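Long-range contacts in PP1b (Porcine reproductive and respiratory syndrome virus, PDB 6JDR), which probably couples ATP hydrolysis to unwinding of RNA and DNA duplexes with 5' to 3' polarity, as the helicase part of the viral replicase polyprotein: residues L68-T78 and A121-C129; G166-T176 and G215-E226. The protein carries 1 engineered substitution. All coordinates share one frame; numbering follows the deposited sequence.

The contacts lie in different domains and have no segment in common, though helix 232-239 touches both. Contact 1 lies about 33 Å from the centre of the chain, between the linker that follows helix 63-67 and the end of strand 118-124 with the loop after it, beside a zinc site of the zinc-binding domain. It holds by apolar touches and two bridging waters, with no direct hydrogen bond. Contact 2, about 10 Å from that centre, joins neighbouring parallel strands of the helicase sheet through regular backbone bonds and several side-chain bonds. It has the larger share of buried residues, contact 1 the more exposed edge. The two centres stand 26 Å apart.

Contact 1. Residues L68-T78 and A121-C129; sequences LEQVPYKPPRT and ASTALLPTC
Tyr73 and Leu126 form the middle of this contact, where the linker 68-78 runs antiparallel to the end of strand 118-124 and the loop after it, without pairing with them. The strand belongs to a four-stranded antiparallel sheet, probably the 1B domain of the helicase, and the linker leads from the zinc-binding domain into the sheet's edge strand 79-83. Tyr73 has CG opposite its backbone N across the chi1 bond (172°), which carries the ring slantwise past Leu126; CD1 of the leucine sits at the ring edge, near its plane, 3.5 Å from Tyr73 CE1. Pro75 N lies over one face, toward the rim. The hydroxyl goes on to a water in the plane of the ring, donating to it from Tyr73 OH at 3.2 Å, and that water donates to Ala124 O. The same carbonyl oxygen is met by Pro76 CG at 3.3 Å.

Toward the zinc-binding domain the touches are apolar. Val71 and Thr128 meet end to end through CG1 and CG2 (3.8 Å), while Leu68 CD2 rests 4.0 Å from Cys129 SG. Leu68 also touches His32 and Tyr73 touches Cys35, both ligands of one zinc ion, and Leu233 of helix 232-239 packs against Leu68, Val71 and Thr128.

At the other end, Thr78 runs along Thr123, its OG1 4.0 Å from Thr123 CG2, and its CG2 reaches Ala121 CB. Close by, a second water bridges the backbones: it donates to Arg77 O at 2.7 Å and accepts from Ala124 N at 2.8 Å, with only a weak bond to Ser122 O.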
loop_
_atom_site.group_PDB
_atom_site.type_symbol
_atom_site.label_atom_id
_atom_site.label_comp_id
_atom_site.label_asym_id
_atom_site.label_seq_id
_atom_site.Cartn_x
_atom_site.Cartn_y
_atom_site.Cartn_z
ATOM N N LEU A 68 -18.446 14.233 -6.595
ATOM C CA LEU A 68 -19.571 14.801 -5.857
ATOM C C LEU A 68 -20.938 14.573 -6.507
ATOM O O LEU A 68 -21.951 14.794 -5.864
ATOM C CB LEU A 68 -19.354 16.299 -5.606
ATOM C CG LEU A 68 -18.288 16.683 -4.574
ATOM C CD1 LEU A 68 -18.078 18.192 -4.567
ATOM C CD2 LEU A 68 -18.647 16.185 -3.180
ATOM N N GLU A 69 -20.978 14.128 -7.761
ATOM C CA GLU A 69 -22.252 13.784 -8.415
ATOM C C GLU A 69 -23.010 12.648 -7.716
ATOM O O GLU A 69 -24.222 12.536 -7.864
ATOM C CB GLU A 69 -22.030 13.441 -9.894
ATOM C CG GLU A 69 -21.713 14.662 -10.745
ATOM C CD GLU A 69 -21.168 14.331 -12.120
ATOM O OE1 GLU A 69 -21.021 13.138 -12.453
ATOM O OE2 GLU A 69 -20.876 15.280 -12.881
ATOM N N GLN A 70 -22.303 11.823 -6.952
ATOM C CA GLN A 70 -22.934 10.758 -6.167
ATOM C C GLN A 70 -23.126 11.131 -4.705
ATOM O O GLN A 70 -23.549 10.290 -3.920
ATOM C CB GLN A 70 -22.097 9.472 -6.224
ATOM C CG GLN A 70 -21.541 9.129 -7.593
ATOM C CD GLN A 70 -22.562 9.272 -8.705
ATOM O OE1 GLN A 70 -23.733 8.933 -8.541
ATOM N NE2 GLN A 70 -22.116 9.785 -9.846
ATOM N N VAL A 71 -22.810 12.373 -4.337
ATOM C CA VAL A 71 -22.894 12.818 -2.948
ATOM C C VAL A 71 -24.060 13.806 -2.803
ATOM O O VAL A 71 -23.927 14.969 -3.175
ATOM C CB VAL A 71 -21.571 13.466 -2.498
ATOM C CG1 VAL A 71 -21.609 13.791 -1.011
ATOM C CG2 VAL A 71 -20.395 12.542 -2.797
ATOM N N PRO A 72 -25.217 13.342 -2.281
ATOM C CA PRO A 72 -26.403 14.200 -2.137
ATOM C C PRO A 72 -26.217 15.360 -1.169
ATOM O O PRO A 72 -25.743 15.158 -0.053
ATOM C CB PRO A 72 -27.474 13.255 -1.574
ATOM C CG PRO A 72 -26.984 11.877 -1.833
ATOM C CD PRO A 72 -25.491 11.948 -1.888
ATOM N N TYR A 73 -26.593 16.561 -1.595
ATOM C CA TYR A 73 -26.635 17.704 -0.702
ATOM C C TYR A 73 -28.000 17.752 -0.021
ATOM O O TYR A 73 -29.025 17.849 -0.689
ATOM C CB TYR A 73 -26.372 19.011 -1.452
ATOM C CG TYR A 73 -26.594 20.227 -0.585
ATOM C CD1 TYR A 73 -25.834 20.428 0.559
ATOM C CD2 TYR A 73 -27.581 21.160 -0.892
ATOM C CE1 TYR A 73 -26.041 21.528 1.372
ATOM C CE2 TYR A 73 -27.793 22.268 -0.085
ATOM C CZ TYR A 73 -27.021 22.445 1.044
ATOM O OH TYR A 73 -27.221 23.539 1.852
ATOM N N LYS A 74 -27.990 17.664 1.307
ATOM C CA LYS A 74 -29.187 17.765 2.128
ATOM C C LYS A 74 -29.102 19.083 2.890
ATOM O O LYS A 74 -28.262 19.228 3.782
ATOM C CB LYS A 74 -29.249 16.600 3.117
ATOM C CG LYS A 74 -29.323 15.222 2.468
ATOM C CD LYS A 74 -28.574 14.165 3.279
ATOM C CE LYS A 74 -28.531 12.828 2.550
ATOM N NZ LYS A 74 -27.605 11.845 3.184
ATOM N N PRO A 75 -29.948 20.064 2.534
ATOM C CA PRO A 75 -29.825 21.362 3.212
ATOM C C PRO A 75 -30.163 21.273 4.704
ATOM O O PRO A 75 -31.200 20.722 5.060
ATOM C CB PRO A 75 -30.817 22.259 2.459
ATOM C CG PRO A 75 -31.747 21.335 1.752
ATOM C CD PRO A 75 -30.995 20.063 1.497
ATOM N N PRO A 76 -29.285 21.798 5.575
ATOM C CA PRO A 76 -29.523 21.723 7.015
ATOM C C PRO A 76 -30.567 22.729 7.486
ATOM O O PRO A 76 -30.916 23.649 6.745
ATOM C CB PRO A 76 -28.160 22.063 7.609
ATOM C CG PRO A 76 -27.550 22.983 6.611
ATOM C CD PRO A 76 -28.067 22.566 5.261
ATOM N N ARG A 77 -31.041 22.547 8.716
ATOM C CA ARG A 77 -32.050 23.424 9.313
ATOM C C ARG A 77 -31.559 24.869 9.399
ATOM O O ARG A 77 -30.371 25.115 9.597
ATOM C CB ARG A 77 -32.421 22.930 10.718
ATOM C CG ARG A 77 -33.140 21.588 10.739
ATOM C CD ARG A 77 -33.273 21.015 12.144
ATOM N NE ARG A 77 -34.114 21.836 13.017
ATOM C CZ ARG A 77 -33.673 22.696 13.940
ATOM N NH1 ARG A 77 -32.370 22.889 14.150
ATOM N NH2 ARG A 77 -34.552 23.378 14.667
ATOM N N THR A 78 -32.477 25.818 9.230
ATOM C CA THR A 78 -32.185 27.228 9.472
ATOM C C THR A 78 -32.382 27.488 10.962
ATOM O O THR A 78 -33.489 27.362 11.482
ATOM C CB THR A 78 -33.097 28.157 8.647
ATOM O OG1 THR A 78 -33.050 27.778 7.267
ATOM C CG2 THR A 78 -32.654 29.615 8.784
ATOM N N ALA A 121 -30.475 34.298 11.669
ATOM C CA ALA A 121 -30.804 33.066 10.968
ATOM C C ALA A 121 -29.500 32.527 10.380
ATOM O O ALA A 121 -28.768 33.262 9.715
ATOM C CB ALA A 121 -31.818 33.328 9.871
ATOM N N SER A 122 -29.202 31.260 10.644
ATOM C CA SER A 122 -27.924 30.689 10.246
ATOM C C SER A 122 -28.072 29.274 9.705
ATOM O O SER A 122 -28.727 28.424 10.314
ATOM C CB SER A 122 -26.947 30.696 11.429
ATOM O OG SER A 122 -27.334 29.759 12.421
ATOM N N THR A 123 -27.459 29.035 8.553
ATOM C CA THR A 123 -27.326 27.693 8.015
ATOM C C THR A 123 -25.869 27.289 8.169
ATOM O O THR A 123 -24.974 27.995 7.705
ATOM C CB THR A 123 -27.723 27.630 6.530
ATOM O OG1 THR A 123 -26.946 28.577 5.787
ATOM C CG2 THR A 123 -29.202 27.946 6.358
ATOM N N ALA A 124 -25.638 26.167 8.842
ATOM C CA ALA A 124 -24.293 25.642 9.028
ATOM C C ALA A 124 -23.777 25.014 7.739
ATOM O O ALA A 124 -24.535 24.380 7.001
ATOM C CB ALA A 124 -24.280 24.609 10.146
ATOM N N LEU A 125 -22.488 25.202 7.472
ATOM C CA LEU A 125 -21.800 24.458 6.420
ATOM C C LEU A 125 -21.692 23.001 6.833
ATOM O O LEU A 125 -21.384 22.703 7.989
ATOM C CB LEU A 125 -20.400 25.027 6.171
ATOM C CG LEU A 125 -20.281 26.104 5.091
ATOM C CD1 LEU A 125 -21.352 27.173 5.240
ATOM C CD2 LEU A 125 -18.889 26.720 5.122
ATOM N N LEU A 126 -21.947 22.097 5.893
ATOM C CA LEU A 126 -21.818 20.665 6.150
ATOM C C LEU A 126 -20.341 20.276 6.213
ATOM O O LEU A 126 -19.483 20.973 5.662
ATOM C CB LEU A 126 -22.525 19.853 5.060
ATOM C CG LEU A 126 -24.036 20.066 4.922
ATOM C CD1 LEU A 126 -24.569 19.405 3.664
ATOM C CD2 LEU A 126 -24.775 19.538 6.142
ATOM N N PRO A 127 -20.033 19.156 6.886
ATOM C CA PRO A 127 -18.641 18.701 6.943
ATOM C C PRO A 127 -18.163 17.973 5.678
ATOM O O PRO A 127 -16.983 17.634 5.596
ATOM C CB PRO A 127 -18.643 17.744 8.140
ATOM C CG PRO A 127 -20.031 17.194 8.176
ATOM C CD PRO A 127 -20.929 18.295 7.681
ATOM N N THR A 128 -19.051 17.749 4.705
ATOM C CA THR A 128 -18.730 16.941 3.526
ATOM C C THR A 128 -17.320 17.180 2.988
ATOM O O THR A 128 -16.530 16.242 2.891
ATOM C CB THR A 128 -19.731 17.175 2.378
ATOM O OG1 THR A 128 -21.074 17.162 2.884
ATOM C CG2 THR A 128 -19.585 16.094 1.302
ATOM N N CYS A 129 -17.003 18.428 2.650
ATOM C CA CYS A 129 -15.706 18.764 2.064
ATOM C C CYS A 129 -14.839 19.629 2.981
ATOM O O CYS A 129 -13.955 20.346 2.516
ATOM C CB CYS A 129 -15.908 19.457 0.715
ATOM S SG CYS A 129 -16.637 18.396 -0.555
HETATM O O HOH W 1 -25.085 23.925 4.159
HETATM O O HOH W 2 -27.774 25.199 10.280
#

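Contact 2. Residues G166-T176 and G215-E226; sequences GDVIYTPTHQT and GWCPGKNSFLDE
Tyr170 stands up from one face of the parallel pair 168-171 and 222-224, and its ring reaches the loop 215-217 packed over that face. CB lies 3.6 Å from Phe223 O and 4.2 Å from Leu224 CD2. With CG beside the backbone N (chi1 -64°), the ring turns toward the partner segment: CD2 passes Phe223 O at 3.6 Å, CE2 has Ser222 OG in the ring plane at 4.0 Å, and on the other edge CE1 meets Gly215 O at 3.5 Å. Val168 CG1 lies over one face, toward its rim. At the tip, Tyr170 OH accepts an almost straight bond (175°) from Cys217 N at 2.9 Å. It also touches Trp216 CD1, so a buried phenol fastens the loop to the sheet.

Between the strands, Val168 and Tyr170 each donate from N and accept at O, to and from Asn221, Phe223 and Asp225, in regular parallel pairing. On the opposite face from Tyr170, Ile169 CG1 packs on Phe223 CB. At the end of strand 168-171, Thr171 OG1 donates to the anti lone pair of Asp225 OD2 (2.9 Å), and a water links that oxygen to Thr176 O. Thr173 and Thr176 form a capping box that starts helix 174-184, whose Thr176 CG2 meets Glu226 CG; the Glu226 side chain also lies about 3 Å from a bound zinc ion. Acidic residues directly after a parallel strand, here Asp225-Glu226, are consistent with the Walker B (motif II) site of a RecA-like superfamily 1 helicase domain.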
loop_
_atom_site.group_PDB
_atom_site.type_symbol
_atom_site.label_atom_id
_atom_site.label_comp_id
_atom_site.label_asym_id
_atom_site.label_seq_id
_atom_site.Cartn_x
_atom_site.Cartn_y
_atom_site.Cartn_z
ATOM N N GLY A 166 3.218 1.033 14.099
ATOM C CA GLY A 166 2.836 2.447 14.000
ATOM C C GLY A 166 1.919 2.785 12.830
ATOM O O GLY A 166 1.431 3.913 12.724
ATOM N N ASP A 167 1.677 1.812 11.955
ATOM C CA ASP A 167 0.940 2.050 10.716
ATOM C C ASP A 167 -0.574 2.071 10.911
ATOM O O ASP A 167 -1.085 1.669 11.957
ATOM C CB ASP A 167 1.308 0.985 9.679
ATOM C CG ASP A 167 2.773 1.022 9.303
ATOM O OD1 ASP A 167 3.410 2.081 9.477
ATOM O OD2 ASP A 167 3.291 -0.010 8.827
ATOM N N VAL A 168 -1.272 2.550 9.883
ATOM C CA VAL A 168 -2.732 2.624 9.871
ATOM C C VAL A 168 -3.252 1.971 8.594
ATOM O O VAL A 168 -2.766 2.258 7.498
ATOM C CB VAL A 168 -3.228 4.084 9.929
ATOM C CG1 VAL A 168 -4.752 4.137 9.946
ATOM C CG2 VAL A 168 -2.659 4.793 11.150
ATOM N N ILE A 169 -4.238 1.089 8.742
ATOM C CA ILE A 169 -4.857 0.419 7.608
ATOM C C ILE A 169 -6.322 0.851 7.513
ATOM O O ILE A 169 -7.122 0.561 8.405
ATOM C CB ILE A 169 -4.745 -1.114 7.738
ATOM C CG1 ILE A 169 -3.268 -1.533 7.732
ATOM C CG2 ILE A 169 -5.492 -1.813 6.607
ATOM C CD1 ILE A 169 -3.008 -2.917 8.291
ATOM N N TYR A 170 -6.658 1.560 6.437
ATOM C CA TYR A 170 -8.031 1.980 6.184
ATOM C C TYR A 170 -8.742 0.927 5.338
ATOM O O TYR A 170 -8.163 0.384 4.395
ATOM C CB TYR A 170 -8.065 3.338 5.484
ATOM C CG TYR A 170 -7.509 4.472 6.318
ATOM C CD1 TYR A 170 -8.312 5.144 7.233
ATOM C CD2 TYR A 170 -6.180 4.878 6.188
ATOM C CE1 TYR A 170 -7.811 6.184 7.995
ATOM C CE2 TYR A 170 -5.669 5.918 6.946
ATOM C CZ TYR A 170 -6.487 6.570 7.846
ATOM O OH TYR A 170 -5.990 7.607 8.604
ATOM N N THR A 171 -9.998 0.650 5.678
ATOM C CA THR A 171 -10.751 -0.422 5.041
ATOM C C THR A 171 -12.233 -0.021 4.921
ATOM O O THR A 171 -12.786 0.584 5.844
ATOM C CB THR A 171 -10.568 -1.742 5.821
ATOM O OG1 THR A 171 -11.145 -2.832 5.095
ATOM C CG2 THR A 171 -11.198 -1.659 7.208
ATOM N N PRO A 172 -12.869 -0.340 3.775
ATOM C CA PRO A 172 -14.186 0.201 3.417
ATOM C C PRO A 172 -15.395 -0.253 4.241
ATOM O O PRO A 172 -16.260 0.571 4.526
ATOM C CB PRO A 172 -14.363 -0.240 1.957
ATOM C CG PRO A 172 -13.484 -1.429 1.810
ATOM C CD PRO A 172 -12.297 -1.135 2.674
ATOM N N THR A 173 -15.480 -1.532 4.601
ATOM C CA THR A 173 -16.677 -2.049 5.275
ATOM C C THR A 173 -16.365 -2.721 6.598
ATOM O O THR A 173 -15.209 -2.982 6.918
ATOM C CB THR A 173 -17.435 -3.059 4.398
ATOM O OG1 THR A 173 -16.713 -4.297 4.346
ATOM C CG2 THR A 173 -17.635 -2.505 2.981
ATOM N N HIS A 174 -17.419 -2.994 7.361
ATOM C CA HIS A 174 -17.302 -3.723 8.628
ATOM C C HIS A 174 -16.660 -5.088 8.411
ATOM O O HIS A 174 -15.823 -5.517 9.200
ATOM C CB HIS A 174 -18.678 -3.905 9.271
ATOM C CG HIS A 174 -19.268 -2.637 9.801
ATOM N ND1 HIS A 174 -20.401 -2.617 10.584
ATOM C CD2 HIS A 174 -18.877 -1.347 9.675
ATOM C CE1 HIS A 174 -20.692 -1.368 10.904
ATOM N NE2 HIS A 174 -19.782 -0.578 10.366
ATOM N N GLN A 175 -17.063 -5.757 7.335
ATOM C CA GLN A 175 -16.595 -7.098 7.045
ATOM C C GLN A 175 -15.125 -7.108 6.660
ATOM O O GLN A 175 -14.365 -7.944 7.150
ATOM C CB GLN A 175 -17.431 -7.728 5.928
ATOM C CG GLN A 175 -17.138 -9.206 5.697
ATOM C CD GLN A 175 -17.329 -10.039 6.952
ATOM O OE1 GLN A 175 -18.351 -9.930 7.635
ATOM N NE2 GLN A 175 -16.346 -10.874 7.266
ATOM N N THR A 176 -14.723 -6.184 5.787
ATOM C CA THR A 176 -13.321 -6.082 5.376
ATOM C C THR A 176 -12.465 -5.702 6.581
ATOM O O THR A 176 -11.374 -6.226 6.759
ATOM C CB THR A 176 -13.112 -5.082 4.213
ATOM O OG1 THR A 176 -13.596 -3.783 4.578
ATOM C CG2 THR A 176 -13.837 -5.560 2.954
ATOM N N GLY A 215 -12.573 8.661 8.557
ATOM C CA GLY A 215 -11.681 9.741 8.140
ATOM C C GLY A 215 -10.269 9.578 8.669
ATOM O O GLY A 215 -9.953 8.590 9.328
ATOM N N TRP A 216 -9.426 10.569 8.390
ATOM C CA TRP A 216 -7.995 10.486 8.686
ATOM C C TRP A 216 -7.691 10.468 10.181
ATOM O O TRP A 216 -8.290 11.216 10.954
ATOM C CB TRP A 216 -7.257 11.661 8.039
ATOM C CG TRP A 216 -5.771 11.623 8.238
ATOM C CD1 TRP A 216 -4.892 10.745 7.676
ATOM C CD2 TRP A 216 -4.992 12.502 9.054
ATOM N NE1 TRP A 216 -3.613 11.020 8.093
ATOM C CE2 TRP A 216 -3.646 12.097 8.940
ATOM C CE3 TRP A 216 -5.302 13.593 9.873
ATOM C CZ2 TRP A 216 -2.606 12.744 9.613
ATOM C CZ3 TRP A 216 -4.270 14.238 10.542
ATOM C CH2 TRP A 216 -2.937 13.810 10.407
ATOM N N CYS A 217 -6.764 9.597 10.573
ATOM C CA CYS A 217 -6.170 9.635 11.906
ATOM C C CYS A 217 -4.656 9.424 11.772
ATOM O O CYS A 217 -4.205 8.675 10.900
ATOM C CB CYS A 217 -6.817 8.598 12.836
ATOM S SG CYS A 217 -6.144 6.920 12.759
ATOM N N PRO A 218 -3.867 10.093 12.631
ATOM C CA PRO A 218 -2.418 10.149 12.434
ATOM C C PRO A 218 -1.726 8.793 12.568
ATOM O O PRO A 218 -2.151 7.949 13.357
ATOM C CB PRO A 218 -1.952 11.105 13.536
ATOM C CG PRO A 218 -2.971 10.958 14.609
ATOM C CD PRO A 218 -4.275 10.708 13.906
ATOM N N GLY A 219 -0.671 8.604 11.784
ATOM C CA GLY A 219 0.104 7.372 11.794
ATOM C C GLY A 219 1.386 7.547 11.002
ATOM O O GLY A 219 1.654 8.630 10.474
ATOM N N LYS A 220 2.177 6.484 10.914
ATOM C CA LYS A 220 3.439 6.542 10.185
ATOM C C LYS A 220 3.165 6.276 8.710
ATOM O O LYS A 220 3.170 7.205 7.904
ATOM C CB LYS A 220 4.472 5.567 10.777
ATOM C CG LYS A 220 4.613 5.637 12.296
ATOM C CD LYS A 220 4.785 7.061 12.819
ATOM C CE LYS A 220 4.691 7.119 14.336
ATOM N NZ LYS A 220 4.471 8.513 14.817
ATOM N N ASN A 221 2.901 5.018 8.362
ATOM C CA ASN A 221 2.507 4.661 7.009
ATOM C C ASN A 221 1.028 4.307 7.001
ATOM O O ASN A 221 0.542 3.612 7.897
ATOM C CB ASN A 221 3.337 3.485 6.489
ATOM C CG ASN A 221 4.828 3.781 6.483
ATOM O OD1 ASN A 221 5.256 4.863 6.077
ATOM N ND2 ASN A 221 5.628 2.817 6.930
ATOM N N SER A 222 0.317 4.796 5.990
ATOM C CA SER A 222 -1.112 4.551 5.861
ATOM C C SER A 222 -1.371 3.635 4.675
ATOM O O SER A 222 -0.822 3.846 3.599
ATOM C CB SER A 222 -1.859 5.871 5.699
ATOM O OG SER A 222 -1.782 6.627 6.893
ATOM N N PHE A 223 -2.205 2.619 4.886
ATOM C CA PHE A 223 -2.558 1.661 3.842
ATOM C C PHE A 223 -4.050 1.721 3.538
ATOM O O PHE A 223 -4.855 2.079 4.401
ATOM C CB PHE A 223 -2.193 0.241 4.276
ATOM C CG PHE A 223 -0.718 0.010 4.436
ATOM C CD1 PHE A 223 0.008 -0.628 3.443
ATOM C CD2 PHE A 223 -0.056 0.422 5.585
ATOM C CE1 PHE A 223 1.366 -0.845 3.587
ATOM C CE2 PHE A 223 1.305 0.206 5.739
ATOM C CZ PHE A 223 2.018 -0.428 4.736
ATOM N N LEU A 224 -4.406 1.356 2.307
ATOM C CA LEU A 224 -5.798 1.306 1.873
ATOM C C LEU A 224 -6.143 -0.110 1.409
ATOM O O LEU A 224 -5.691 -0.564 0.355
ATOM C CB LEU A 224 -6.040 2.303 0.730
ATOM C CG LEU A 224 -7.356 3.090 0.674
ATOM C CD1 LEU A 224 -7.763 3.300 -0.776
ATOM C CD2 LEU A 224 -8.490 2.437 1.445
ATOM N N ASP A 225 -6.945 -0.798 2.216
ATOM C CA ASP A 225 -7.389 -2.157 1.929
ATOM C C ASP A 225 -8.512 -2.104 0.897
ATOM O O ASP A 225 -9.287 -1.153 0.876
ATOM C CB ASP A 225 -7.875 -2.800 3.234
ATOM C CG ASP A 225 -8.316 -4.244 3.067
ATOM O OD1 ASP A 225 -7.640 -5.020 2.353
ATOM O OD2 ASP A 225 -9.347 -4.604 3.680
ATOM N N GLU A 226 -8.581 -3.110 0.029
ATOM C CA GLU A 226 -9.672 -3.240 -0.945
ATOM C C GLU A 226 -9.912 -1.947 -1.722
ATOM O O GLU A 226 -11.047 -1.482 -1.838
ATOM C CB GLU A 226 -10.970 -3.672 -0.241
ATOM C CG GLU A 226 -10.906 -5.023 0.459
ATOM C CD GLU A 226 -10.883 -6.190 -0.508
ATOM O OE1 GLU A 226 -11.710 -6.211 -1.446
ATOM O OE2 GLU A 226 -10.044 -7.094 -0.325
HETATM O O HOH W 3 -9.903 -7.156 4.357
#